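Local structure of arginyl-trna synthetase (Thermus thermophilus, 1IQ0) at residues A[9-14]-A[20-25]; A[211-216]-A[332-337]; A[443-448]-A[453-458]; A[313-318]-A[366-371]. The protein probably attaches L-arginine to tRNA(Arg) at the expense of ATP, releasing AMP and diphosphate, as a monomeric class I aminoacyl-tRNA synthetase. One frame throughout, in Å; residues are numbered along the deposited sequence.

Contact 1. Residues A[9-14]-A[20-25]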
loop_
_atom_site.group_PDB
_atom_site.type_symbol
_atom_site.label_atom_id
_atom_site.label_comp_id
_atom_site.label_asym_id
_atom_site.label_seq_id
_atom_site.Cartn_x
_atom_site.Cartn_y
_atom_site.Cartn_z
ATOM N N ALA A 9 -2.756 -24.815 15.255
ATOM C CA ALA A 9 -2.704 -26.136 15.862
ATOM C C ALA A 9 -1.275 -26.498 16.256
ATOM O O ALA A 9 -1.055 -27.201 17.245
ATOM C CB ALA A 9 -3.268 -27.174 14.904
ATOM N N ILE A 10 -0.305 -26.021 15.480
ATOM C CA ILE A 10 1.103 -26.296 15.764
ATOM C C ILE A 10 1.568 -25.500 16.979
ATOM O O ILE A 10 2.272 -26.024 17.839
ATOM C CB ILE A 10 2.003 -25.924 14.564
ATOM C CG1 ILE A 10 1.729 -26.876 13.394
ATOM C CG2 ILE A 10 3.470 -25.970 14.975
ATOM C CD1 ILE A 10 2.478 -26.512 12.128
ATOM N N ALA A 11 1.177 -24.230 17.034
ATOM C CA ALA A 11 1.544 -23.353 18.142
ATOM C C ALA A 11 1.047 -23.961 19.448
ATOM O O ALA A 11 1.820 -24.190 20.384
ATOM C CB ALA A 11 0.923 -21.975 17.942
ATOM N N GLN A 12 -0.255 -24.226 19.493
ATOM C CA GLN A 12 -0.885 -24.805 20.666
ATOM C C GLN A 12 -0.134 -26.058 21.099
ATOM O O GLN A 12 0.005 -26.330 22.290
ATOM C CB GLN A 12 -2.342 -25.150 20.351
ATOM C CG GLN A 12 -3.288 -24.908 21.506
ATOM C CD GLN A 12 -3.214 -23.482 22.019
ATOM O OE1 GLN A 12 -3.398 -22.525 21.265
ATOM N NE2 GLN A 12 -2.941 -23.333 23.310
ATOM N N ALA A 13 0.356 -26.812 20.121
ATOM C CA ALA A 13 1.092 -28.042 20.393
ATOM C C ALA A 13 2.494 -27.763 20.928
ATOM O O ALA A 13 3.038 -28.555 21.699
ATOM C CB ALA A 13 1.177 -28.886 19.128
ATOM N N LEU A 14 3.074 -26.641 20.513
ATOM C CA LEU A 14 4.413 -26.258 20.953
ATOM C C LEU A 14 4.403 -25.778 22.402
ATOM O O LEU A 14 5.399 -25.911 23.114
ATOM C CB LEU A 14 4.978 -25.161 20.043
ATOM C CG LEU A 14 5.417 -25.595 18.638
ATOM C CD1 LEU A 14 5.659 -24.376 17.760
ATOM C CD2 LEU A 14 6.676 -26.437 18.741
ATOM N N PRO A 20 7.071 -21.697 23.998
ATOM C CA PRO A 20 5.923 -20.871 23.614
ATOM C C PRO A 20 6.209 -20.009 22.383
ATOM O O PRO A 20 5.965 -18.803 22.391
ATOM C CB PRO A 20 5.682 -20.007 24.856
ATOM C CG PRO A 20 6.405 -20.742 25.970
ATOM C CD PRO A 20 7.637 -21.213 25.266
ATOM N N VAL A 21 6.726 -20.624 21.325
ATOM C CA VAL A 21 7.038 -19.885 20.106
ATOM C C VAL A 21 6.104 -20.281 18.967
ATOM O O VAL A 21 5.612 -21.407 18.923
ATOM C CB VAL A 21 8.495 -20.132 19.668
ATOM C CG1 VAL A 21 8.709 -21.609 19.387
ATOM C CG2 VAL A 21 8.824 -19.296 18.439
ATOM N N ARG A 22 5.863 -19.349 18.052
ATOM C CA ARG A 22 4.991 -19.604 16.910
ATOM C C ARG A 22 5.807 -19.784 15.631
ATOM O O ARG A 22 6.664 -18.961 15.307
ATOM C CB ARG A 22 3.998 -18.450 16.735
ATOM C CG ARG A 22 3.157 -18.534 15.469
ATOM C CD ARG A 22 2.156 -17.392 15.394
ATOM N NE ARG A 22 1.106 -17.510 16.403
ATOM C CZ ARG A 22 0.170 -18.456 16.403
ATOM N NH1 ARG A 22 0.150 -19.372 15.443
ATOM N NH2 ARG A 22 -0.748 -18.487 17.361
ATOM N N LEU A 23 5.534 -20.868 14.911
ATOM C CA LEU A 23 6.238 -21.162 13.670
ATOM C C LEU A 23 5.366 -20.922 12.440
ATOM O O LEU A 23 4.153 -21.138 12.474
ATOM C CB LEU A 23 6.722 -22.615 13.670
ATOM C CG LEU A 23 7.821 -22.995 14.661
ATOM C CD1 LEU A 23 8.182 -24.459 14.467
ATOM C CD2 LEU A 23 9.042 -22.120 14.441
ATOM N N LYS A 24 5.989 -20.480 11.352
ATOM C CA LYS A 24 5.260 -20.227 10.116
ATOM C C LYS A 24 5.336 -21.433 9.185
ATOM O O LYS A 24 6.391 -22.041 9.019
ATOM C CB LYS A 24 5.822 -19.000 9.395
ATOM C CG LYS A 24 5.739 -17.692 10.178
ATOM C CD LYS A 24 4.320 -17.371 10.653
ATOM C CE LYS A 24 3.300 -17.452 9.526
ATOM N NZ LYS A 24 3.713 -16.686 8.327
ATOM N N VAL A 25 4.203 -21.776 8.590
ATOM C CA VAL A 25 4.140 -22.888 7.656
ATOM C C VAL A 25 4.341 -22.276 6.266
ATOM O O VAL A 25 4.017 -21.107 6.045
ATOM C CB VAL A 25 2.760 -23.599 7.725
ATOM C CG1 VAL A 25 1.699 -22.753 7.050
ATOM C CG2 VAL A 25 2.843 -24.967 7.082
#
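Arg22 reaches Ala11 through an extended first half and a bend further out: CG stands opposite the backbone N (chi1 173°), and the turn at chi3 (-69°) lays the guanidinium back over the helix. One face of that flat group rests on the methyl of Ala11, with CB 3.7 Å from NH1 of Arg22 and CZ and NH2 only slightly farther. The contact is therefore a CH-to-face one. It coincides with the closest backbone approach, 5.2 Å between CA of Ala11 and CA of Arg22, a spacing that the small alanine permits.

Leu14 makes the second half of the contact, one helical turn later. Its CG lies beside the backbone N (chi1 -73°), which directs CD1 to the loop, where it meets both backbone and side chain. CD1 of Leu14 sits 3.2 Å from the carbonyl O of Val21, a close approach, and 4.0 Å from CG of Leu23; the two leucine side chains cross at about a right angle. CG1 of Val21 is a more distant neighbour.

The guanidinium has a weak, long ion pair with Glu8, and Val25 N is hydrogen-bonded to Glu7, so helix 3-15 holds the returning chain at several points. Within the N-terminal domain, Leu14 also packs on Leu58 of helix 51-60, while Leu23 touches Val38 of strand 36-39.

Contact 2. Residues A[211-216]-A[332-337]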
loop_
_atom_site.group_PDB
_atom_site.type_symbol
_atom_site.label_atom_id
_atom_site.label_comp_id
_atom_site.label_asym_id
_atom_site.label_seq_id
_atom_site.Cartn_x
_atom_site.Cartn_y
_atom_site.Cartn_z
ATOM N N GLU A 211 -4.205 33.621 4.093
ATOM C CA GLU A 211 -4.971 34.495 3.216
ATOM C C GLU A 211 -5.031 34.096 1.738
ATOM O O GLU A 211 -5.671 34.783 0.937
ATOM C CB GLU A 211 -4.457 35.936 3.371
ATOM C CG GLU A 211 -4.918 36.592 4.677
ATOM C CD GLU A 211 -4.112 37.822 5.060
ATOM O OE1 GLU A 211 -3.609 38.525 4.159
ATOM O OE2 GLU A 211 -3.992 38.098 6.273
ATOM N N LEU A 212 -4.382 32.991 1.377
ATOM C CA LEU A 212 -4.398 32.516 -0.004
ATOM C C LEU A 212 -4.874 31.070 -0.106
ATOM O O LEU A 212 -4.517 30.365 -1.051
ATOM C CB LEU A 212 -2.998 32.606 -0.640
ATOM C CG LEU A 212 -2.355 33.947 -1.019
ATOM C CD1 LEU A 212 -3.344 34.801 -1.813
ATOM C CD2 LEU A 212 -1.916 34.666 0.219
ATOM N N ARG A 213 -5.670 30.610 0.851
ATOM C CA ARG A 213 -6.109 29.228 0.791
ATOM C C ARG A 213 -6.910 28.884 -0.468
ATOM O O ARG A 213 -6.684 27.835 -1.081
ATOM C CB ARG A 213 -6.931 28.829 2.021
ATOM C CG ARG A 213 -7.159 27.314 2.014
ATOM C CD ARG A 213 -8.334 26.823 2.832
ATOM N NE ARG A 213 -7.976 26.566 4.215
ATOM C CZ ARG A 213 -8.358 25.492 4.901
ATOM N NH1 ARG A 213 -9.112 24.559 4.338
ATOM N NH2 ARG A 213 -7.986 25.361 6.163
ATOM N N GLU A 214 -7.842 29.750 -0.854
ATOM C CA GLU A 214 -8.652 29.482 -2.042
ATOM C C GLU A 214 -7.779 29.322 -3.273
ATOM O O GLU A 214 -8.009 28.428 -4.091
ATOM C CB GLU A 214 -9.677 30.596 -2.268
ATOM C CG GLU A 214 -10.618 30.788 -1.093
ATOM C CD GLU A 214 -11.143 29.469 -0.562
ATOM O OE1 GLU A 214 -11.809 28.742 -1.331
ATOM O OE2 GLU A 214 -10.881 29.154 0.621
ATOM N N GLU A 215 -6.772 30.181 -3.404
ATOM C CA GLU A 215 -5.866 30.091 -4.540
ATOM C C GLU A 215 -5.154 28.733 -4.554
ATOM O O GLU A 215 -4.949 28.148 -5.614
ATOM C CB GLU A 215 -4.832 31.223 -4.498
ATOM C CG GLU A 215 -5.385 32.586 -4.925
ATOM C CD GLU A 215 -6.126 33.324 -3.817
ATOM O OE1 GLU A 215 -6.434 32.716 -2.768
ATOM O OE2 GLU A 215 -6.408 34.526 -4.000
ATOM N N VAL A 216 -4.776 28.242 -3.375
ATOM C CA VAL A 216 -4.102 26.954 -3.266
ATOM C C VAL A 216 -5.093 25.837 -3.580
ATOM O O VAL A 216 -4.770 24.883 -4.292
ATOM C CB VAL A 216 -3.543 26.729 -1.835
ATOM C CG1 VAL A 216 -3.092 25.272 -1.670
ATOM C CG2 VAL A 216 -2.372 27.676 -1.571
ATOM N N LEU A 332 -15.314 12.609 1.386
ATOM C CA LEU A 332 -14.065 13.203 1.855
ATOM C C LEU A 332 -14.300 14.383 2.808
ATOM O O LEU A 332 -15.128 15.252 2.539
ATOM C CB LEU A 332 -13.224 13.646 0.655
ATOM C CG LEU A 332 -11.863 14.298 0.914
ATOM C CD1 LEU A 332 -10.995 13.388 1.777
ATOM C CD2 LEU A 332 -11.184 14.578 -0.428
ATOM N N ARG A 333 -13.576 14.398 3.927
ATOM C CA ARG A 333 -13.696 15.477 4.908
ATOM C C ARG A 333 -12.362 16.219 5.039
ATOM O O ARG A 333 -11.286 15.617 4.973
ATOM C CB ARG A 333 -14.126 14.931 6.279
ATOM C CG ARG A 333 -15.612 14.560 6.405
ATOM C CD ARG A 333 -15.920 13.901 7.765
ATOM N NE ARG A 333 -15.923 14.819 8.911
ATOM C CZ ARG A 333 -15.190 14.662 10.021
ATOM N NH1 ARG A 333 -14.364 13.624 10.162
ATOM N NH2 ARG A 333 -15.303 15.531 11.023
ATOM N N THR A 334 -12.436 17.529 5.238
ATOM C CA THR A 334 -11.238 18.348 5.350
ATOM C C THR A 334 -11.189 19.127 6.654
ATOM O O THR A 334 -12.225 19.449 7.235
ATOM C CB THR A 334 -11.175 19.389 4.199
ATOM O OG1 THR A 334 -9.980 20.175 4.315
ATOM C CG2 THR A 334 -12.377 20.336 4.270
ATOM N N SER A 335 -9.981 19.418 7.124
ATOM C CA SER A 335 -9.847 20.247 8.313
ATOM C C SER A 335 -10.278 21.620 7.795
ATOM O O SER A 335 -10.167 21.897 6.594
ATOM C CB SER A 335 -8.392 20.308 8.778
ATOM O OG SER A 335 -7.551 20.784 7.740
ATOM N N ALA A 336 -10.773 22.467 8.687
ATOM C CA ALA A 336 -11.220 23.800 8.306
ATOM C C ALA A 336 -11.363 24.697 9.538
ATOM O O ALA A 336 -11.315 24.227 10.671
ATOM C CB ALA A 336 -12.560 23.702 7.563
ATOM N N PRO A 337 -11.540 26.007 9.329
ATOM C CA PRO A 337 -11.687 26.909 10.476
ATOM C C PRO A 337 -12.880 26.489 11.326
ATOM O O PRO A 337 -12.832 26.511 12.556
ATOM C CB PRO A 337 -11.912 28.267 9.818
ATOM C CG PRO A 337 -11.156 28.151 8.522
ATOM C CD PRO A 337 -11.538 26.759 8.062
#
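The guanidinium of Arg213 has CD of Pro337 over one face, 4.3 Å from NH2, and the carbonyl O of Ser335 at its edge, in its plane. NH1 of Arg213 is the guanidinium nitrogen nearest that oxygen, but at 3.6 Å the pair is polar proximity and not a hydrogen bond. CA of Ala336 and OG1 of Thr334 lie oblique to the group, at the limit of contact.

The oxygen is held more firmly from its own strand: OG1 of Thr334 donates to O of Ser335 at 2.9 Å, with a C=O...donor angle of 130° and the donor tilted 16° from the carbonyl plane. Arg213 reaches this position by a long side chain whose CG is anti to the backbone N and which bends at chi3 (-88°). Its principal polar partner is Asp242, which forms a salt bridge with NH2 and also accepts a hydrogen bond from Ser335 OG. The carboxylate thus joins the two segments indirectly, and a cation-pi contact with Trp239 adds to the hold on the arginine.

The arrangement ties the first turn of helix 213-229 to strand 333-335, which runs beside strand 236-239 in the mixed sheet of the class I catalytic domain.

Contact 3. Residues A[443-448]-A[453-458]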
loop_
_atom_site.group_PDB
_atom_site.type_symbol
_atom_site.label_atom_id
_atom_site.label_comp_id
_atom_site.label_asym_id
_atom_site.label_seq_id
_atom_site.Cartn_x
_atom_site.Cartn_y
_atom_site.Cartn_z
ATOM N N ARG A 443 -0.782 0.807 -11.838
ATOM C CA ARG A 443 -0.923 0.408 -10.435
ATOM C C ARG A 443 -0.139 -0.850 -10.095
ATOM O O ARG A 443 0.443 -0.951 -9.008
ATOM C CB ARG A 443 -2.396 0.200 -10.068
ATOM C CG ARG A 443 -3.205 1.480 -10.017
ATOM C CD ARG A 443 -2.626 2.481 -9.024
ATOM N NE ARG A 443 -3.242 2.428 -7.698
ATOM C CZ ARG A 443 -2.960 1.533 -6.763
ATOM N NH1 ARG A 443 -2.052 0.576 -6.989
ATOM N NH2 ARG A 443 -3.574 1.603 -5.592
ATOM N N PHE A 444 -0.101 -1.812 -11.013
ATOM C CA PHE A 444 0.636 -3.048 -10.742
ATOM C C PHE A 444 2.140 -2.819 -10.768
ATOM O O PHE A 444 2.870 -3.339 -9.929
ATOM C CB PHE A 444 0.283 -4.150 -11.751
ATOM C CG PHE A 444 0.718 -5.518 -11.305
ATOM C CD1 PHE A 444 -0.061 -6.254 -10.423
ATOM C CD2 PHE A 444 1.944 -6.040 -11.707
ATOM C CE1 PHE A 444 0.371 -7.491 -9.940
ATOM C CE2 PHE A 444 2.388 -7.271 -11.232
ATOM C CZ PHE A 444 1.600 -7.997 -10.346
ATOM N N SER A 445 2.611 -2.053 -11.745
ATOM C CA SER A 445 4.039 -1.757 -11.846
ATOM C C SER A 445 4.553 -1.049 -10.581
ATOM O O SER A 445 5.597 -1.393 -10.034
ATOM C CB SER A 445 4.299 -0.867 -13.063
ATOM O OG SER A 445 5.639 -0.399 -13.073
ATOM N N MET A 446 3.810 -0.053 -10.122
ATOM C CA MET A 446 4.198 0.712 -8.937
ATOM C C MET A 446 4.267 -0.086 -7.641
ATOM O O MET A 446 4.923 0.331 -6.684
ATOM C CB MET A 446 3.240 1.890 -8.752
ATOM C CG MET A 446 3.386 2.983 -9.809
ATOM S SD MET A 446 5.090 3.611 -9.823
ATOM C CE MET A 446 5.775 2.658 -11.213
ATOM N N VAL A 447 3.627 -1.250 -7.602
ATOM C CA VAL A 447 3.627 -2.014 -6.366
ATOM C C VAL A 447 4.203 -3.440 -6.390
ATOM O O VAL A 447 4.376 -4.057 -5.339
ATOM C CB VAL A 447 2.180 -2.033 -5.785
ATOM C CG1 VAL A 447 1.323 -3.088 -6.494
ATOM C CG2 VAL A 447 2.227 -2.261 -4.308
ATOM N N LYS A 448 4.525 -3.975 -7.564
ATOM C CA LYS A 448 5.069 -5.333 -7.610
ATOM C C LYS A 448 6.517 -5.438 -7.111
ATOM O O LYS A 448 6.960 -6.507 -6.680
ATOM C CB LYS A 448 4.994 -5.892 -9.028
ATOM C CG LYS A 448 6.075 -5.386 -9.953
ATOM C CD LYS A 448 6.110 -6.191 -11.249
ATOM C CE LYS A 448 7.214 -5.701 -12.173
ATOM N NZ LYS A 448 7.218 -6.413 -13.481
ATOM N N LYS A 453 13.648 -1.196 -3.557
ATOM C CA LYS A 453 14.242 -1.299 -4.884
ATOM C C LYS A 453 13.694 -0.230 -5.815
ATOM O O LYS A 453 12.530 0.155 -5.726
ATOM C CB LYS A 453 13.987 -2.684 -5.487
ATOM C CG LYS A 453 14.866 -3.791 -4.916
ATOM C CD LYS A 453 14.501 -5.146 -5.520
ATOM C CE LYS A 453 15.624 -6.165 -5.362
ATOM N NZ LYS A 453 16.046 -6.374 -3.952
ATOM N N GLN A 454 14.555 0.242 -6.707
ATOM C CA GLN A 454 14.215 1.265 -7.687
ATOM C C GLN A 454 13.364 0.652 -8.814
ATOM O O GLN A 454 13.513 -0.526 -9.141
ATOM C CB GLN A 454 15.514 1.833 -8.258
ATOM C CG GLN A 454 15.442 3.240 -8.799
ATOM C CD GLN A 454 16.816 3.771 -9.171
ATOM O OE1 GLN A 454 17.456 3.279 -10.102
ATOM N NE2 GLN A 454 17.282 4.773 -8.433
ATOM N N ILE A 455 12.472 1.448 -9.398
ATOM C CA ILE A 455 11.625 0.973 -10.492
ATOM C C ILE A 455 11.889 1.758 -11.780
ATOM O O ILE A 455 12.128 2.961 -11.742
ATOM C CB ILE A 455 10.118 1.146 -10.171
ATOM C CG1 ILE A 455 9.720 0.300 -8.967
ATOM C CG2 ILE A 455 9.280 0.747 -11.374
ATOM C CD1 ILE A 455 8.294 0.545 -8.521
ATOM N N ASP A 456 11.849 1.072 -12.914
ATOM C CA ASP A 456 12.020 1.731 -14.210
ATOM C C ASP A 456 10.735 1.432 -14.976
ATOM O O ASP A 456 10.556 0.324 -15.479
ATOM C CB ASP A 456 13.218 1.159 -14.980
ATOM C CG ASP A 456 13.509 1.929 -16.269
ATOM O OD1 ASP A 456 12.641 2.703 -16.714
ATOM O OD2 ASP A 456 14.608 1.758 -16.845
ATOM N N PHE A 457 9.836 2.408 -15.052
ATOM C CA PHE A 457 8.573 2.211 -15.755
ATOM C C PHE A 457 8.706 2.404 -17.262
ATOM O O PHE A 457 8.951 3.518 -17.733
ATOM C CB PHE A 457 7.505 3.171 -15.229
ATOM C CG PHE A 457 6.143 2.945 -15.835
ATOM C CD1 PHE A 457 5.303 1.945 -15.339
ATOM C CD2 PHE A 457 5.721 3.689 -16.932
ATOM C CE1 PHE A 457 4.061 1.687 -15.931
ATOM C CE2 PHE A 457 4.482 3.441 -17.533
ATOM C CZ PHE A 457 3.649 2.430 -17.028
ATOM N N ARG A 458 8.541 1.320 -18.017
ATOM C CA ARG A 458 8.623 1.391 -19.478
ATOM C C ARG A 458 7.260 0.966 -20.015
ATOM O O ARG A 458 6.791 -0.131 -19.731
ATOM C CB ARG A 458 9.736 0.469 -19.987
ATOM C CG ARG A 458 11.048 0.643 -19.223
ATOM C CD ARG A 458 12.134 -0.302 -19.718
ATOM N NE ARG A 458 12.863 0.245 -20.857
ATOM C CZ ARG A 458 13.822 1.163 -20.760
ATOM N NH1 ARG A 458 14.175 1.638 -19.573
ATOM N NH2 ARG A 458 14.423 1.613 -21.854
#
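Helix 443-448 and strand 455-457 run nearly antiparallel, their short axes at 164° and 9.1 Å apart at closest approach, as the chain reverses direction after the helix. Ser445 and Met446 face Ile455 and Phe457 across this gap.

Phe457 presents its ring edge to Ser445. With CG anti to the backbone N (chi1 -175°), the ring extends to the helix, and OG of Ser445 comes within 3.3 Å of CD1 of Phe457. CB of Ser445 also lies in the ring plane, 3.8 Å from CE1 of Phe457, so the serine meets the rim through both side-chain atoms.

Ile455 uses its two branches differently. CD1 of Ile455 points at the helix backbone, 3.6 Å from the carbonyl O of Ser445, with O of Met446 close behind. CG2 of Ile455 instead meets CE of Met446 at 4.0 Å, a methyl brought round by bends at chi2 and chi3 of the methionine. The same CE approaches CD1 of Phe457 obliquely at 4.2 Å. An alanine in place of Ile455 would remove both branches and would probably leave a gap beside the two helix carbonyls and the methionine methyl.

Strand 455-457 is an outermost strand of the mixed sheet, hydrogen-bonded to strand 380-390, and Met446 also packs on Ala127 of helix 120-138, whose first residues belong to the predicted HIGH region. Buried carbon contacts, with a hydroxyl at a ring edge, carry the join between the segments; it therefore depends mainly on shape and apolar burial.

Contact 4. Residues A[313-318]-A[366-371]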
loop_
_atom_site.group_PDB
_atom_site.type_symbol
_atom_site.label_atom_id
_atom_site.label_comp_id
_atom_site.label_asym_id
_atom_site.label_seq_id
_atom_site.Cartn_x
_atom_site.Cartn_y
_atom_site.Cartn_z
ATOM N N MET A 313 -2.571 10.291 16.921
ATOM C CA MET A 313 -2.808 9.264 17.928
ATOM C C MET A 313 -3.674 9.721 19.107
ATOM O O MET A 313 -3.752 9.037 20.122
ATOM C CB MET A 313 -1.465 8.692 18.418
ATOM C CG MET A 313 -0.696 7.955 17.298
ATOM S SD MET A 313 0.954 7.368 17.739
ATOM C CE MET A 313 0.934 5.665 17.003
ATOM N N GLY A 314 -4.320 10.875 18.966
ATOM C CA GLY A 314 -5.207 11.361 20.013
ATOM C C GLY A 314 -4.582 11.987 21.241
ATOM O O GLY A 314 -5.276 12.296 22.209
ATOM N N ILE A 315 -3.273 12.180 21.212
ATOM C CA ILE A 315 -2.577 12.780 22.334
ATOM C C ILE A 315 -2.914 14.265 22.401
ATOM O O ILE A 315 -3.018 14.838 23.487
ATOM C CB ILE A 315 -1.063 12.577 22.186
ATOM C CG1 ILE A 315 -0.758 11.075 22.187
ATOM C CG2 ILE A 315 -0.320 13.307 23.285
ATOM C CD1 ILE A 315 0.703 10.731 21.897
ATOM N N LEU A 316 -3.100 14.882 21.236
ATOM C CA LEU A 316 -3.439 16.303 21.162
ATOM C C LEU A 316 -4.712 16.525 20.351
ATOM O O LEU A 316 -5.055 15.714 19.497
ATOM C CB LEU A 316 -2.300 17.096 20.521
ATOM C CG LEU A 316 -0.986 17.243 21.291
ATOM C CD1 LEU A 316 -0.019 18.092 20.467
ATOM C CD2 LEU A 316 -1.246 17.896 22.657
ATOM N N GLU A 317 -5.402 17.628 20.622
ATOM C CA GLU A 317 -6.632 17.975 19.910
ATOM C C GLU A 317 -6.581 19.417 19.404
ATOM O O GLU A 317 -5.691 20.183 19.776
ATOM C CB GLU A 317 -7.844 17.797 20.832
ATOM C CG GLU A 317 -8.103 16.348 21.237
ATOM C CD GLU A 317 -9.259 16.201 22.213
ATOM O OE1 GLU A 317 -10.377 16.655 21.901
ATOM O OE2 GLU A 317 -9.047 15.621 23.294
ATOM N N GLY A 318 -7.540 19.786 18.558
ATOM C CA GLY A 318 -7.578 21.140 18.035
ATOM C C GLY A 318 -8.115 21.255 16.619
ATOM O O GLY A 318 -8.714 22.270 16.255
ATOM N N ALA A 366 10.974 8.317 19.767
ATOM C CA ALA A 366 11.514 8.830 21.020
ATOM C C ALA A 366 10.576 9.845 21.650
ATOM O O ALA A 366 10.411 9.866 22.871
ATOM C CB ALA A 366 12.880 9.468 20.777
ATOM N N ALA A 367 9.964 10.686 20.815
ATOM C CA ALA A 367 9.049 11.703 21.306
ATOM C C ALA A 367 7.841 11.048 21.965
ATOM O O ALA A 367 7.411 11.460 23.049
ATOM C CB ALA A 367 8.608 12.615 20.164
ATOM N N LEU A 368 7.290 10.029 21.315
ATOM C CA LEU A 368 6.144 9.332 21.882
ATOM C C LEU A 368 6.524 8.663 23.211
ATOM O O LEU A 368 5.747 8.684 24.158
ATOM C CB LEU A 368 5.604 8.290 20.894
ATOM C CG LEU A 368 4.755 8.826 19.737
ATOM C CD1 LEU A 368 4.636 7.763 18.659
ATOM C CD2 LEU A 368 3.375 9.234 20.249
ATOM N N ALA A 369 7.716 8.080 23.288
ATOM C CA ALA A 369 8.148 7.427 24.530
ATOM C C ALA A 369 8.377 8.446 25.655
ATOM O O ALA A 369 7.857 8.289 26.762
ATOM C CB ALA A 369 9.427 6.611 24.288
ATOM N N LEU A 370 9.141 9.495 25.365
ATOM C CA LEU A 370 9.427 10.526 26.359
ATOM C C LEU A 370 8.163 11.207 26.875
ATOM O O LEU A 370 8.109 11.655 28.023
ATOM C CB LEU A 370 10.372 11.574 25.772
ATOM C CG LEU A 370 11.775 11.039 25.485
ATOM C CD1 LEU A 370 12.587 12.073 24.722
ATOM C CD2 LEU A 370 12.450 10.679 26.805
ATOM N N ALA A 371 7.148 11.285 26.025
ATOM C CA ALA A 371 5.894 11.909 26.413
ATOM C C ALA A 371 5.093 10.924 27.253
ATOM O O ALA A 371 4.014 11.246 27.736
ATOM C CB ALA A 371 5.100 12.312 25.170
#
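A Schellman motif ends helix 301-312, and the residues around it carry this contact with helix 361-370. Gly314 is its C-prime residue: the positive phi of 77° marks the reversal, and the backbone bonds Ile315 N to Phe310 O and Gly314 N to Trp311 O close it. Met313 and Ile315, on the two sides of that glycine in sequence, both direct their side chains at Leu368, which receives them with its two methyl branches.

The backbones stay well apart: the nearest pair of CA atoms, those of Ile315 and Leu368, is separated by 9.4 Å, so side-chain ends alone bridge the distance. Met313 runs extended through chi2 (175°), which carries the sulfur out to Leu368; SD of Met313 lies 3.8 Å from CD1 of Leu368 and 4.0 Å from CD2 of the same leucine. These two side chains cross at about a right angle, so that the sulfur meets the leucine fork rather than lying along its stem. The approach of Ile315 is oblique instead, and its longer branch does the touching.

Around this pair of helices, Phe310 packs against Leu368 and Ala371 from helix 301-312, while Leu255 of helix 248-256 touches Ile315. The contact thus fastens the end of one helix to a neighbour through apolar groups, just before the chain enters strand 320-323. Its tightest point is between methyls: CD1 of Ile315 and CD2 of Leu368 are 3.5 Å apart, shorter than a usual carbon-carbon contact.

In the fold
Contact 1 comes first along the chain and stands apart in the N-terminal domain, its centre 36 Å from those of contacts 3 and 4 and 52 Å from that of contact 2, which lies across the chain's centre. Contacts 2 and 4 interleave in sequence: 313-318 falls between the two segments of contact 2, and 332-337 between those of contact 4. Their nearest atoms are about 6 Å apart without touching. Contact 3 closes the series. Contacts 2 and 3 reach the same mixed sheet through strands 333-335 and 455-457, with centres 33 Å apart, so sequence-distant segments are joined into one catalytic domain.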